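Local coordinates for protein ficolin-3 (Homo sapiens, PDB 2J5Z) that is an oligomeric lectin, H-ficolin, that binds galactose through its fibrinogen-like domain and probably recognises microbial sugars in innate immunity, at residues A[62-65]-A[66-69]. Numbering follows the deposited sequence.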
ATOM      1  N   SER A  62     -12.325   1.081   8.597  1.00 21.46           N
ATOM      2  CA  SER A  62     -12.629   0.255   7.436  1.00 21.07           C
ATOM      3  C   SER A  62     -12.724  -1.234   7.784  1.00 21.16           C
ATOM      4  O   SER A  62     -13.419  -1.987   7.111  1.00 21.91           O
ATOM      5  CB  SER A  62     -11.612   0.495   6.313  1.00 21.28           C
ATOM      6  OG  SER A  62     -10.296   0.137   6.703  1.00 20.68           O
ATOM      7  N   VAL A  63     -12.049  -1.654   8.853  1.00 18.09           N
ATOM      8  CA  VAL A  63     -12.026  -3.063   9.222  1.00 18.19           C
ATOM      9  C   VAL A  63     -12.803  -3.330  10.514  1.00 18.09           C
ATOM     10  O   VAL A  63     -12.679  -2.579  11.480  1.00 17.62           O
ATOM     11  CB  VAL A  63     -10.570  -3.545   9.418  1.00 17.32           C
ATOM     12  CG1 VAL A  63     -10.537  -4.971   9.968  1.00 18.01           C
ATOM     13  CG2 VAL A  63      -9.801  -3.462   8.112  1.00 16.98           C
ATOM     14  N   ASP A  64     -13.575  -4.414  10.538  1.00 17.94           N
ATOM     15  CA  ASP A  64     -14.370  -4.769  11.720  1.00 19.36           C
ATOM     16  C   ASP A  64     -13.476  -5.465  12.742  1.00 19.25           C
ATOM     17  O   ASP A  64     -12.840  -6.481  12.434  1.00 19.41           O
ATOM     18  CB  ASP A  64     -15.516  -5.688  11.298  1.00 20.36           C
ATOM     19  CG  ASP A  64     -16.502  -5.986  12.417  1.00 22.38           C
ATOM     20  OD1 ASP A  64     -16.294  -5.554  13.570  1.00 23.00           O
ATOM     21  OD2 ASP A  64     -17.494  -6.696  12.126  1.00 24.56           O
ATOM     22  N   PHE A  65     -13.396  -4.907  13.945  1.00 18.83           N
ATOM     23  CA  PHE A  65     -12.549  -5.502  14.980  1.00 18.48           C
ATOM     24  C   PHE A  65     -13.362  -6.340  15.978  1.00 19.59           C
ATOM     25  O   PHE A  65     -12.796  -6.955  16.879  1.00 19.10           O
ATOM     26  CB  PHE A  65     -11.689  -4.434  15.698  1.00 17.59           C
ATOM     27  CG  PHE A  65     -10.364  -4.162  15.021  1.00 16.82           C
ATOM     28  CD1 PHE A  65     -10.324  -3.568  13.769  1.00 15.66           C
ATOM     29  CD2 PHE A  65      -9.154  -4.504  15.637  1.00 14.61           C
ATOM     30  CE1 PHE A  65      -9.118  -3.323  13.131  1.00 15.96           C
ATOM     31  CE2 PHE A  65      -7.931  -4.256  14.998  1.00 15.87           C
ATOM     32  CZ  PHE A  65      -7.911  -3.656  13.752  1.00 15.98           C
ATOM     33  N   PHE A  66     -14.684  -6.376  15.816  1.00 19.35           N
ATOM     34  CA  PHE A  66     -15.499  -7.208  16.704  1.00 20.60           C
ATOM     35  C   PHE A  66     -15.478  -8.651  16.197  1.00 20.80           C
ATOM     36  O   PHE A  66     -16.435  -9.130  15.578  1.00 21.22           O
ATOM     37  CB  PHE A  66     -16.937  -6.671  16.836  1.00 21.35           C
ATOM     38  CG  PHE A  66     -17.736  -7.344  17.921  1.00 22.69           C
ATOM     39  CD1 PHE A  66     -17.258  -7.385  19.223  1.00 23.44           C
ATOM     40  CD2 PHE A  66     -18.967  -7.933  17.645  1.00 23.89           C
ATOM     41  CE1 PHE A  66     -17.993  -8.008  20.227  1.00 24.38           C
ATOM     42  CE2 PHE A  66     -19.701  -8.555  18.641  1.00 24.05           C
ATOM     43  CZ  PHE A  66     -19.216  -8.593  19.931  1.00 23.76           C
ATOM     44  N   ARG A  67     -14.366  -9.338  16.438  1.00 20.33           N
ATOM     45  CA  ARG A  67     -14.147 -10.651  15.860  1.00 21.12           C
ATOM     46  C   ARG A  67     -13.906 -11.728  16.901  1.00 21.04           C
ATOM     47  O   ARG A  67     -13.657 -11.442  18.079  1.00 21.36           O
ATOM     48  CB  ARG A  67     -12.956 -10.618  14.901  1.00 22.00           C
ATOM     49  CG  ARG A  67     -13.002  -9.504  13.884  1.00 24.73           C
ATOM     50  CD  ARG A  67     -13.615  -9.955  12.569  1.00 28.70           C
ATOM     51  NE  ARG A  67     -13.323  -8.963  11.540  1.00 31.69           N
ATOM     52  CZ  ARG A  67     -12.589  -9.169  10.455  1.00 31.49           C
ATOM     53  NH1 ARG A  67     -12.070 -10.369  10.191  1.00 31.92           N
ATOM     54  NH2 ARG A  67     -12.406  -8.163   9.608  1.00 31.68           N
ATOM     55  N   SER A  68     -13.938 -12.967  16.431  1.00 19.34           N
ATOM     56  CA  SER A  68     -13.964 -14.141  17.271  1.00 19.63           C
ATOM     57  C   SER A  68     -12.573 -14.549  17.706  1.00 18.16           C
ATOM     58  O   SER A  68     -11.572 -14.027  17.204  1.00 16.88           O
ATOM     59  CB  SER A  68     -14.561 -15.294  16.490  1.00 19.71           C
ATOM     60  OG  SER A  68     -13.695 -15.618  15.416  1.00 21.22           O
ATOM     61  N   TRP A  69     -12.535 -15.510  18.623  1.00 17.19           N
ATOM     62  CA  TRP A  69     -11.291 -16.071  19.126  1.00 16.44           C
ATOM     63  C   TRP A  69     -10.374 -16.493  17.992  1.00 16.80           C
ATOM     64  O   TRP A  69      -9.176 -16.166  17.996  1.00 15.90           O
ATOM     65  CB  TRP A  69     -11.589 -17.274  20.040  1.00 15.78           C
ATOM     66  CG  TRP A  69     -10.370 -17.833  20.649  1.00 16.52           C
ATOM     67  CD1 TRP A  69      -9.668 -18.921  20.234  1.00 14.54           C
ATOM     68  CD2 TRP A  69      -9.682 -17.312  21.784  1.00 15.23           C
ATOM     69  NE1 TRP A  69      -8.571 -19.107  21.044  1.00 16.10           N
ATOM     70  CE2 TRP A  69      -8.561 -18.131  22.005  1.00 15.85           C
ATOM     71  CE3 TRP A  69      -9.899 -16.222  22.630  1.00 15.92           C
ATOM     72  CZ2 TRP A  69      -7.663 -17.899  23.048  1.00 15.50           C
ATOM     73  CZ3 TRP A  69      -9.008 -15.999  23.666  1.00 15.83           C
ATOM     74  CH2 TRP A  69      -7.909 -16.825  23.863  1.00 16.80           C
TER
HETATM   75  O   HOH W   1     -14.020  -6.068   8.247  1.00 25.81           O
HETATM   76  O   HOH W   2     -18.714  -7.980  13.914  1.00 38.75           O
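The carboxylate of Asp64 reaches forward along its own chain, where OD1 accepts the backbone N-H of Phe66 at 2.9 Å with an N-H...O angle of 155°. The donor stands above the carboxylate plane, 44° out of it. The carboxylate runs alongside the Phe66 side chain because Asp64 turns CG away from its own N, and OD1 comes within 3.5 Å of Phe66 CB. The other oxygen, OD2, accepts from a water that also donates to Phe66 O, so Asp64 holds Phe66 at both its amide and its carbonyl, once directly and once through solvent. Phe66 is the centre of an inverse gamma turn, closed by Arg67 N to Phe65 O at 2.9 Å; its strongly bent angle of 127° marks this bond as weak. The turn belongs to the loop between strand 52-58 and helix 69-74 of the fibrinogen-like domain, and around it the two phenylalanines have different neighbours: Phe65 meets Phe76 edge-to-face, whereas Phe66 stacks on His172. Beyond the turn, the Arg67 chain bends at chi2 and doubles back toward the main chain of Asp64, where NE makes a short but weak bond of 2.7 Å to Asp64 O. Its NH2 passes Val63 CG1 at 3.7 Å, the two side chains crossing nearly at right angles, and a second water joins NH2, weakly, to Asp64 N. The stronger polar partner of the guanidinium is Asp46 of the second subunit, salt-bridged to NH1, which places this folded-back arginine at a contact between subunits.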